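PDB 1UOC: Poly(A) ribonuclease POP2 from Saccharomyces cerevisiae, which acts as a probable catalytic subunit of the CCR4-NOT deadenylase, its nuclease domain here degrading RNA from the 3' end with a preference for poly(A). Local coordinates for residues S22-E27 with S142-D147; G82-L85 with N91-D94; I173-S178 with H191-N196; L232-E235 with P239-S242. All coordinates share one frame; numbering follows the deposited sequence.

Interaction 2 is the buried contact of the set: a lysine from the loop 87-98 turns back onto strand 77-86 of the central sheet and is held by oxygen atoms. Interactions 1 and 3 are apolar and partly buried, each pairing leucine with tyrosine between helix ends. They touch each other through Met146, which packs on both Leu174 and Tyr193, so Met146 links helix 138-146 to helices 165-174 and 183-193. Interaction 4 lies on the surface, on the opposite side of the chain's centre from interactions 1 and 3, and is a charged bridge without apolar packing. Interaction 2 is nested within the chain span closed by interaction 1.

Interaction 1. Residues S22-E27 with S142-D147; sequences SNLYSE and SQLLMD
Leu144 drives one methyl between Leu24 and Tyr25, and the main element is a CH-pi contact: CD1 of Leu144 stands 3.9 Å from the centroid of the Tyr25 ring, 3° off the ring normal, so it sits over the middle of the face. The second methyl drops toward the rim, with Leu144 CD2 4.0 Å from Tyr25 CE2. The two side chains meet at about a right angle. Aliphatic packing fills the other flank, where Leu144 CD1 lies 3.6 Å from the branch carbon CG of Leu24 and somewhat farther from both its methyls. Leu24 carries CG anti to its own N (chi1 180°), which swings the branch over toward helix 138-146. The contact thus joins the first turn of helix 24-34 to the end of helix 138-146 in the RNase H-like nuclease domain. With an alanine at Leu144, the face of Tyr25 would probably lose its methyl cover and a gap open beside Leu24. Polar bonds lie at the margins: Tyr25 OH is hydrogen-bonded to Glu140, one turn earlier on the same helix as Leu144, and Ser26 OG donates to Asn23 O at 3.1 Å from above the carbonyl plane, on the same face as Glu27 N.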
loop_
_atom_site.group_PDB
_atom_site.type_symbol
_atom_site.label_atom_id
_atom_site.label_comp_id
_atom_site.label_asym_id
_atom_site.label_seq_id
_atom_site.Cartn_x
_atom_site.Cartn_y
_atom_site.Cartn_z
ATOM N N SER A 22 -12.840 -17.583 -1.778
ATOM C CA SER A 22 -12.818 -18.774 -0.928
ATOM C C SER A 22 -12.116 -18.620 0.429
ATOM O O SER A 22 -12.605 -19.141 1.423
ATOM C CB SER A 22 -12.198 -19.956 -1.683
ATOM O OG SER A 22 -10.864 -19.672 -2.075
ATOM N N ASN A 23 -10.985 -17.916 0.484
ATOM C CA ASN A 23 -10.275 -17.759 1.755
ATOM C C ASN A 23 -10.253 -16.335 2.312
ATOM O O ASN A 23 -9.500 -16.038 3.233
ATOM C CB ASN A 23 -8.846 -18.293 1.628
ATOM C CG ASN A 23 -8.052 -17.583 0.556
ATOM O OD1 ASN A 23 -8.624 -17.030 -0.382
ATOM N ND2 ASN A 23 -6.722 -17.609 0.679
ATOM N N LEU A 24 -11.104 -15.468 1.772
ATOM C CA LEU A 24 -11.187 -14.082 2.221
ATOM C C LEU A 24 -11.398 -13.919 3.734
ATOM O O LEU A 24 -10.644 -13.208 4.395
ATOM C CB LEU A 24 -12.314 -13.353 1.477
ATOM C CG LEU A 24 -12.541 -11.879 1.839
ATOM C CD1 LEU A 24 -11.251 -11.086 1.661
ATOM C CD2 LEU A 24 -13.633 -11.303 0.957
ATOM N N TYR A 25 -12.415 -14.575 4.285
ATOM C CA TYR A 25 -12.701 -14.446 5.714
ATOM C C TYR A 25 -11.677 -15.070 6.646
ATOM O O TYR A 25 -11.307 -14.470 7.652
ATOM C CB TYR A 25 -14.092 -14.994 6.021
ATOM C CG TYR A 25 -15.176 -14.117 5.454
ATOM C CD1 TYR A 25 -15.306 -13.948 4.078
ATOM C CD2 TYR A 25 -16.031 -13.401 6.291
ATOM C CE1 TYR A 25 -16.250 -13.088 3.544
ATOM C CE2 TYR A 25 -16.983 -12.532 5.770
ATOM C CZ TYR A 25 -17.083 -12.382 4.393
ATOM O OH TYR A 25 -18.014 -11.526 3.859
ATOM N N SER A 26 -11.194 -16.256 6.306
ATOM C CA SER A 26 -10.205 -16.906 7.146
ATOM C C SER A 26 -8.898 -16.114 7.177
ATOM O O SER A 26 -8.234 -16.047 8.213
ATOM C CB SER A 26 -9.958 -18.339 6.662
ATOM O OG SER A 26 -9.652 -18.365 5.288
ATOM N N GLU A 27 -8.530 -15.499 6.055
ATOM C CA GLU A 27 -7.294 -14.707 6.021
ATOM C C GLU A 27 -7.458 -13.440 6.847
ATOM O O GLU A 27 -6.510 -12.983 7.493
ATOM C CB GLU A 27 -6.899 -14.348 4.583
ATOM C CG GLU A 27 -6.559 -15.564 3.740
ATOM C CD GLU A 27 -5.466 -16.433 4.346
ATOM O OE1 GLU A 27 -5.406 -17.627 3.981
ATOM O OE2 GLU A 27 -4.659 -15.940 5.168
ATOM N N SER A 142 -14.036 -4.311 1.805
ATOM C CA SER A 142 -13.961 -3.062 2.550
ATOM C C SER A 142 -14.599 -3.216 3.924
ATOM O O SER A 142 -14.119 -2.655 4.905
ATOM C CB SER A 142 -14.628 -1.918 1.765
ATOM O OG SER A 142 -16.017 -1.826 2.029
ATOM N N GLN A 143 -15.676 -3.986 4.000
ATOM C CA GLN A 143 -16.349 -4.190 5.274
ATOM C C GLN A 143 -15.404 -4.932 6.228
ATOM O O GLN A 143 -15.288 -4.574 7.393
ATOM C CB GLN A 143 -17.640 -4.984 5.070
ATOM C CG GLN A 143 -18.566 -4.977 6.280
ATOM C CD GLN A 143 -19.033 -3.575 6.659
ATOM O OE1 GLN A 143 -19.588 -2.842 5.829
ATOM N NE2 GLN A 143 -18.813 -3.197 7.920
ATOM N N LEU A 144 -14.726 -5.963 5.731
ATOM C CA LEU A 144 -13.791 -6.709 6.562
ATOM C C LEU A 144 -12.619 -5.817 7.012
ATOM O O LEU A 144 -12.087 -5.972 8.122
ATOM C CB LEU A 144 -13.272 -7.924 5.797
ATOM C CG LEU A 144 -14.256 -9.095 5.692
ATOM C CD1 LEU A 144 -13.661 -10.256 4.880
ATOM C CD2 LEU A 144 -14.593 -9.563 7.090
ATOM N N LEU A 145 -12.234 -4.877 6.157
ATOM C CA LEU A 145 -11.138 -3.965 6.465
ATOM C C LEU A 145 -11.547 -2.995 7.565
ATOM O O LEU A 145 -10.752 -2.662 8.435
ATOM C CB LEU A 145 -10.735 -3.175 5.221
ATOM C CG LEU A 145 -9.570 -2.211 5.436
ATOM C CD1 LEU A 145 -8.370 -2.987 5.954
ATOM C CD2 LEU A 145 -9.216 -1.499 4.141
ATOM N N MET A 146 -12.796 -2.548 7.512
ATOM C CA MET A 146 -13.316 -1.616 8.506
ATOM C C MET A 146 -13.280 -2.187 9.910
ATOM O O MET A 146 -12.910 -1.491 10.861
ATOM C CB MET A 146 -14.757 -1.225 8.176
ATOM C CG MET A 146 -14.902 0.133 7.495
ATOM S SD MET A 146 -14.217 1.486 8.493
ATOM C CE MET A 146 -15.217 1.319 9.999
ATOM N N ASP A 147 -13.646 -3.460 10.033
ATOM C CA ASP A 147 -13.690 -4.127 11.335
ATOM C C ASP A 147 -12.435 -4.926 11.701
ATOM O O ASP A 147 -12.393 -5.587 12.739
ATOM C CB ASP A 147 -14.911 -5.059 11.400
ATOM C CG ASP A 147 -16.213 -4.358 11.011
ATOM O OD1 ASP A 147 -16.474 -3.240 11.520
ATOM O OD2 ASP A 147 -16.980 -4.927 10.199
#

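Interaction 2. Residues G82-L85 with N91-D94; sequences GLSL and NKPD
The flat carbonyl group of Leu85 takes the ammonium of Lys92 from above its plane: NZ lies 2.7 Å from Leu85 O, about 40° out of the plane, at a C=O...N angle of 135°. Farther back along the side chain, CG of Lys92 passes the same oxygen, 3.5 Å from Leu85 O. Strand 77-86 is an inner strand of the mixed sheet of this RNase H-like, DEDD-type nuclease domain, and 91-94 belongs to the long connection leading to its antiparallel neighbour 99-103. The lysine therefore ties that connection back to the strand it has just left. A bend at the last torsion (chi4 -74°) turns NZ toward the strand, where it also donates to the hydroxyl of Ser84. NZ makes a third hydrogen bond, to Ser98 OG, and Ser84 OG is bonded in turn to Thr99 OG1, while Leu252 of helix 247-264 packs against the lysine. A methionine in place of Lys92 would probably leave Leu85 O and the two serine hydroxyls without their shared donor, and the loop less firmly tied. The bond from Lys92 NZ to Ser84 OG measures 2.9 Å.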
loop_
_atom_site.group_PDB
_atom_site.type_symbol
_atom_site.label_atom_id
_atom_site.label_comp_id
_atom_site.label_asym_id
_atom_site.label_seq_id
_atom_site.Cartn_x
_atom_site.Cartn_y
_atom_site.Cartn_z
ATOM N N GLY A 82 -2.407 -5.419 -2.230
ATOM C CA GLY A 82 -1.558 -6.132 -1.297
ATOM C C GLY A 82 -1.465 -5.484 0.078
ATOM O O GLY A 82 -1.514 -4.264 0.201
ATOM N N LEU A 83 -1.362 -6.309 1.117
ATOM C CA LEU A 83 -1.210 -5.831 2.493
ATOM C C LEU A 83 -0.118 -6.675 3.121
ATOM O O LEU A 83 -0.105 -7.894 2.980
ATOM C CB LEU A 83 -2.487 -6.014 3.326
ATOM C CG LEU A 83 -3.707 -5.136 3.061
ATOM C CD1 LEU A 83 -4.778 -5.469 4.104
ATOM C CD2 LEU A 83 -3.327 -3.652 3.118
ATOM N N SER A 84 0.812 -6.022 3.801
ATOM C CA SER A 84 1.885 -6.736 4.461
ATOM C C SER A 84 1.939 -6.214 5.895
ATOM O O SER A 84 1.734 -5.017 6.133
ATOM C CB SER A 84 3.213 -6.478 3.746
ATOM O OG SER A 84 4.154 -7.481 4.079
ATOM N N LEU A 85 2.198 -7.116 6.840
ATOM C CA LEU A 85 2.273 -6.747 8.250
ATOM C C LEU A 85 3.611 -7.089 8.884
ATOM O O LEU A 85 4.235 -8.100 8.533
ATOM C CB LEU A 85 1.175 -7.474 9.027
ATOM C CG LEU A 85 -0.193 -6.819 9.182
ATOM C CD1 LEU A 85 -0.725 -6.404 7.834
ATOM C CD2 LEU A 85 -1.133 -7.824 9.848
ATOM N N ASN A 91 10.158 -7.193 11.928
ATOM C CA ASN A 91 10.027 -8.600 12.278
ATOM C C ASN A 91 8.654 -9.064 11.826
ATOM O O ASN A 91 7.694 -8.285 11.834
ATOM C CB ASN A 91 10.132 -8.795 13.787
ATOM C CG ASN A 91 11.460 -8.345 14.340
ATOM O OD1 ASN A 91 11.525 -7.813 15.450
ATOM N ND2 ASN A 91 12.534 -8.566 13.581
ATOM N N LYS A 92 8.569 -10.337 11.443
ATOM C CA LYS A 92 7.324 -10.932 10.987
ATOM C C LYS A 92 7.160 -12.304 11.637
ATOM O O LYS A 92 8.127 -12.880 12.138
ATOM C CB LYS A 92 7.351 -11.068 9.463
ATOM C CG LYS A 92 7.327 -9.724 8.704
ATOM C CD LYS A 92 7.550 -9.943 7.191
ATOM C CE LYS A 92 6.928 -8.838 6.330
ATOM N NZ LYS A 92 5.427 -8.921 6.246
ATOM N N PRO A 93 5.929 -12.834 11.672
ATOM C CA PRO A 93 5.720 -14.150 12.277
ATOM C C PRO A 93 6.531 -15.224 11.558
ATOM O O PRO A 93 6.593 -15.231 10.327
ATOM C CB PRO A 93 4.210 -14.353 12.144
ATOM C CG PRO A 93 3.820 -13.436 11.006
ATOM C CD PRO A 93 4.649 -12.232 11.274
ATOM N N ASP A 94 7.161 -16.123 12.322
ATOM C CA ASP A 94 7.985 -17.185 11.740
ATOM C C ASP A 94 7.167 -18.280 11.061
ATOM O O ASP A 94 7.678 -19.034 10.234
ATOM C CB ASP A 94 8.906 -17.801 12.805
ATOM C CG ASP A 94 9.959 -16.814 13.318
ATOM O OD1 ASP A 94 10.539 -16.071 12.493
ATOM O OD2 ASP A 94 10.217 -16.795 14.543
#

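Interaction 3. Residues I173-S178 with H191-N196; sequences ILMNDS and HQYMPN
Tyr193 sets its ring against Leu174 and Met175, which both approach from the same side, and the closer half of the contact is at the far end of the ring. There CG of Met175 lies 3.8 Å from Tyr193 CE1 and 3.7 Å from Tyr193 OH, meeting the ring obliquely and with a methylene, while the chain bends at chi3 (76°) to carry its sulfur and methyl onward. The Leu174 half is slacker. Its CD1 rides 4.1 Å above the plane of the Tyr193 ring, displaced from the centre toward the rim, and its nearest ring atom is Tyr193 CD2 at 4.2 Å. Leu174 and Tyr193 slide past one another in opposite directions, so the overlap is a brush of one methyl over one face and not a broad stack. Both side chains have CG anti to the carbonyl carbon (chi1 -75° in Leu174, -76° in Tyr193), and both start out toward the partner segment. No hydrogen bond joins the two segments. At Met175 the chain leaves the helix, then runs through the exposed residues 176-178, which keep clear of 191-196; Asp177 there is poorly ordered. Around the tyrosine the packing goes on: Met146 and Met151 touch both Leu174 and Tyr193, Ile171 touches the tyrosine as well, and a bound xenon atom rests against Tyr193, as suits apolar surroundings. The contact joins the C-terminal ends of helices 165-174 and 183-193, consecutive helices of the RNase H-like domain, the former carrying near its start Asp166, a predicted ligand of the catalytic metal.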
loop_
_atom_site.group_PDB
_atom_site.type_symbol
_atom_site.label_atom_id
_atom_site.label_comp_id
_atom_site.label_asym_id
_atom_site.label_seq_id
_atom_site.Cartn_x
_atom_site.Cartn_y
_atom_site.Cartn_z
ATOM N N ILE A 173 -13.861 3.338 -1.031
ATOM C CA ILE A 173 -14.589 2.104 -0.763
ATOM C C ILE A 173 -15.067 2.048 0.683
ATOM O O ILE A 173 -16.187 1.621 0.960
ATOM C CB ILE A 173 -13.727 0.856 -1.059
ATOM C CG1 ILE A 173 -12.494 0.829 -0.159
ATOM C CG2 ILE A 173 -13.308 0.856 -2.510
ATOM C CD1 ILE A 173 -11.646 -0.427 -0.312
ATOM N N LEU A 174 -14.217 2.490 1.604
ATOM C CA LEU A 174 -14.561 2.493 3.025
ATOM C C LEU A 174 -15.757 3.387 3.324
ATOM O O LEU A 174 -16.486 3.154 4.287
ATOM C CB LEU A 174 -13.368 2.957 3.867
ATOM C CG LEU A 174 -12.219 1.973 4.078
ATOM C CD1 LEU A 174 -11.049 2.690 4.744
ATOM C CD2 LEU A 174 -12.699 0.806 4.934
ATOM N N MET A 175 -15.951 4.414 2.505
ATOM C CA MET A 175 -17.057 5.342 2.706
ATOM C C MET A 175 -18.274 4.960 1.876
ATOM O O MET A 175 -18.220 4.021 1.076
ATOM C CB MET A 175 -16.623 6.777 2.375
ATOM C CG MET A 175 -15.573 7.338 3.331
ATOM S SD MET A 175 -15.220 9.097 3.089
ATOM C CE MET A 175 -16.663 9.814 3.842
ATOM N N ASN A 176 -19.369 5.692 2.082
ATOM C CA ASN A 176 -20.628 5.448 1.376
ATOM C C ASN A 176 -20.507 5.885 -0.083
ATOM O O ASN A 176 -21.457 6.422 -0.650
ATOM C CB ASN A 176 -21.772 6.228 2.042
ATOM C CG ASN A 176 -21.634 6.302 3.558
ATOM O OD1 ASN A 176 -20.770 7.012 4.085
ATOM N ND2 ASN A 176 -22.486 5.565 4.265
ATOM N N ASP A 177 -19.344 5.639 -0.679
ATOM C CA ASP A 177 -19.043 6.027 -2.056
ATOM C C ASP A 177 -19.188 7.543 -2.195
ATOM O O ASP A 177 -19.045 8.103 -3.284
ATOM C CB ASP A 177 -19.938 5.266 -3.061
ATOM C CG ASP A 177 -21.230 6.012 -3.434
ATOM O OD1 ASP A 177 -21.970 5.491 -4.299
ATOM O OD2 ASP A 177 -21.524 7.096 -2.886
ATOM N N SER A 178 -19.461 8.196 -1.068
ATOM C CA SER A 178 -19.624 9.643 -1.011
ATOM C C SER A 178 -18.258 10.309 -0.870
ATOM O O SER A 178 -17.923 10.860 0.180
ATOM C CB SER A 178 -20.514 10.028 0.178
ATOM O OG SER A 178 -21.813 9.471 0.061
ATOM N N HIS A 191 -7.095 11.190 7.593
ATOM C CA HIS A 191 -6.496 11.183 8.927
ATOM C C HIS A 191 -7.397 10.471 9.931
ATOM O O HIS A 191 -6.911 9.909 10.904
ATOM C CB HIS A 191 -6.180 12.607 9.416
ATOM C CG HIS A 191 -5.116 13.301 8.616
ATOM N ND1 HIS A 191 -3.942 12.681 8.235
ATOM C CD2 HIS A 191 -5.044 14.566 8.137
ATOM C CE1 HIS A 191 -3.195 13.535 7.557
ATOM N NE2 HIS A 191 -3.839 14.687 7.483
ATOM N N GLN A 192 -8.706 10.479 9.691
ATOM C CA GLN A 192 -9.652 9.810 10.590
ATOM C C GLN A 192 -9.575 8.286 10.457
ATOM O O GLN A 192 -9.653 7.576 11.454
ATOM C CB GLN A 192 -11.085 10.286 10.311
ATOM C CG GLN A 192 -11.370 11.725 10.774
ATOM C CD GLN A 192 -11.013 11.921 12.235
ATOM O OE1 GLN A 192 -11.231 11.036 13.057
ATOM N NE2 GLN A 192 -10.466 13.074 12.564
ATOM N N TYR A 193 -9.422 7.785 9.228
ATOM C CA TYR A 193 -9.314 6.343 9.004
ATOM C C TYR A 193 -7.909 5.824 9.266
ATOM O O TYR A 193 -7.729 4.681 9.697
ATOM C CB TYR A 193 -9.714 5.974 7.574
ATOM C CG TYR A 193 -11.207 6.005 7.337
ATOM C CD1 TYR A 193 -11.775 6.942 6.481
ATOM C CD2 TYR A 193 -12.056 5.102 7.990
ATOM C CE1 TYR A 193 -13.154 6.986 6.281
ATOM C CE2 TYR A 193 -13.428 5.138 7.794
ATOM C CZ TYR A 193 -13.969 6.082 6.942
ATOM O OH TYR A 193 -15.332 6.130 6.768
ATOM N N MET A 194 -6.911 6.662 9.002
ATOM C CA MET A 194 -5.518 6.266 9.214
ATOM C C MET A 194 -4.814 7.370 9.981
ATOM O O MET A 194 -4.091 8.186 9.401
ATOM C CB MET A 194 -4.800 6.043 7.872
ATOM C CG MET A 194 -5.458 5.039 6.960
ATOM S SD MET A 194 -4.460 4.693 5.501
ATOM C CE MET A 194 -4.238 6.332 4.904
ATOM N N PRO A 195 -5.033 7.419 11.303
ATOM C CA PRO A 195 -4.440 8.423 12.198
ATOM C C PRO A 195 -2.919 8.367 12.320
ATOM O O PRO A 195 -2.301 9.246 12.923
ATOM C CB PRO A 195 -5.143 8.151 13.534
ATOM C CG PRO A 195 -5.439 6.660 13.466
ATOM C CD PRO A 195 -5.909 6.491 12.044
ATOM N N ASN A 196 -2.312 7.339 11.743
ATOM C CA ASN A 196 -0.860 7.191 11.832
ATOM C C ASN A 196 -0.352 6.569 10.537
ATOM O O ASN A 196 -0.462 5.364 10.338
ATOM C CB ASN A 196 -0.528 6.295 13.037
ATOM C CG ASN A 196 0.949 6.254 13.361
ATOM O OD1 ASN A 196 1.777 6.837 12.662
ATOM N ND2 ASN A 196 1.289 5.550 14.433
#

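Interaction 4. Residues L232-E235 with P239-S242; sequences LADE and PRFS
A two-pronged salt bridge between Asp234 and Arg240, at the surface, joins the last turn of helix 229-235 to the loop that leads into helix 247-264. Arg240 comes side-on, offering NE and NH2, one to each carboxylate oxygen. NE donates to Asp234 OD1 at 2.5 Å, a spacing short enough to be taken with reserve, and NH2 to Asp234 OD2 at 2.8 Å, with an N-H...O angle of 157°. Both oxygens use their syn lone pairs and lie close to the guanidinium plane. The two flat groups are only 18° apart, so the carboxylate meets the guanidinium edge almost coplanar with it. The arginine chain bends at chi2 (81°), which brings its end to the helix. Its backbone is the centre of an inverse gamma turn, marked by a weak bond from Phe241 N to Pro239 O. The neighbouring Ala233 packs on Leu238 and on Leu253 and Ser257 of helix 247-264, while the charged pair closes the tight connection at the surface. The side chain of Arg240 lies about 9 Å from that of Gln250, a predicted ligand of the catalytic metal. Two parallel bonds close to one plane fix how the guanidinium is turned as well as where it sits, and the paired charges probably neutralise each other locally.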
loop_
_atom_site.group_PDB
_atom_site.type_symbol
_atom_site.label_atom_id
_atom_site.label_comp_id
_atom_site.label_asym_id
_atom_site.label_seq_id
_atom_site.Cartn_x
_atom_site.Cartn_y
_atom_site.Cartn_z
ATOM N N LEU A 232 15.010 2.491 -4.363
ATOM C CA LEU A 232 15.152 2.589 -2.917
ATOM C C LEU A 232 15.520 1.204 -2.386
ATOM O O LEU A 232 16.421 1.064 -1.557
ATOM C CB LEU A 232 13.840 3.072 -2.286
ATOM C CG LEU A 232 13.771 3.418 -0.791
ATOM C CD1 LEU A 232 13.015 2.338 -0.069
ATOM C CD2 LEU A 232 15.155 3.603 -0.200
ATOM N N ALA A 233 14.833 0.176 -2.883
ATOM C CA ALA A 233 15.112 -1.194 -2.457
ATOM C C ALA A 233 16.540 -1.607 -2.839
ATOM O O ALA A 233 17.205 -2.321 -2.090
ATOM C CB ALA A 233 14.101 -2.153 -3.067
ATOM N N ASP A 234 17.016 -1.159 -3.997
ATOM C CA ASP A 234 18.379 -1.493 -4.403
ATOM C C ASP A 234 19.400 -0.887 -3.449
ATOM O O ASP A 234 20.293 -1.587 -2.971
ATOM C CB ASP A 234 18.671 -1.010 -5.823
ATOM C CG ASP A 234 17.908 -1.791 -6.865
ATOM O OD1 ASP A 234 17.733 -3.015 -6.675
ATOM O OD2 ASP A 234 17.504 -1.186 -7.883
ATOM N N GLU A 235 19.266 0.406 -3.162
ATOM C CA GLU A 235 20.201 1.073 -2.258
ATOM C C GLU A 235 20.254 0.401 -0.891
ATOM O O GLU A 235 21.255 0.492 -0.187
ATOM C CB GLU A 235 19.826 2.541 -2.060
ATOM C CG GLU A 235 19.834 3.384 -3.317
ATOM C CD GLU A 235 19.755 4.867 -2.998
ATOM O OE1 GLU A 235 19.596 5.670 -3.944
ATOM O OE2 GLU A 235 19.862 5.233 -1.802
ATOM N N PRO A 239 17.667 -8.013 -2.842
ATOM C CA PRO A 239 17.719 -8.723 -4.122
ATOM C C PRO A 239 16.449 -8.533 -4.929
ATOM O O PRO A 239 15.370 -8.400 -4.371
ATOM C CB PRO A 239 17.913 -10.179 -3.699
ATOM C CG PRO A 239 18.714 -10.043 -2.462
ATOM C CD PRO A 239 18.004 -8.921 -1.735
ATOM N N ARG A 240 16.583 -8.533 -6.246
ATOM C CA ARG A 240 15.439 -8.372 -7.124
ATOM C C ARG A 240 14.634 -9.657 -7.240
ATOM O O ARG A 240 14.446 -10.165 -8.348
ATOM C CB ARG A 240 15.882 -7.955 -8.533
ATOM C CG ARG A 240 15.700 -6.478 -8.844
ATOM C CD ARG A 240 16.821 -5.646 -8.280
ATOM N NE ARG A 240 16.708 -4.229 -8.631
ATOM C CZ ARG A 240 16.388 -3.763 -9.839
ATOM N NH1 ARG A 240 16.126 -4.593 -10.841
ATOM N NH2 ARG A 240 16.369 -2.453 -10.059
ATOM N N PHE A 241 14.160 -10.195 -6.117
ATOM C CA PHE A 241 13.347 -11.409 -6.190
ATOM C C PHE A 241 12.099 -11.099 -7.023
ATOM O O PHE A 241 11.530 -10.004 -6.924
ATOM C CB PHE A 241 12.927 -11.883 -4.799
ATOM C CG PHE A 241 14.037 -12.514 -4.006
ATOM C CD1 PHE A 241 14.606 -11.853 -2.922
ATOM C CD2 PHE A 241 14.497 -13.782 -4.328
ATOM C CE1 PHE A 241 15.611 -12.450 -2.171
ATOM C CE2 PHE A 241 15.506 -14.390 -3.579
ATOM C CZ PHE A 241 16.063 -13.725 -2.498
ATOM N N SER A 242 11.666 -12.065 -7.828
ATOM C CA SER A 242 10.510 -11.878 -8.698
ATOM C C SER A 242 9.200 -11.721 -7.941
ATOM O O SER A 242 8.244 -11.136 -8.458
ATOM C CB SER A 242 10.390 -13.049 -9.686
ATOM O OG SER A 242 9.963 -14.240 -9.035
#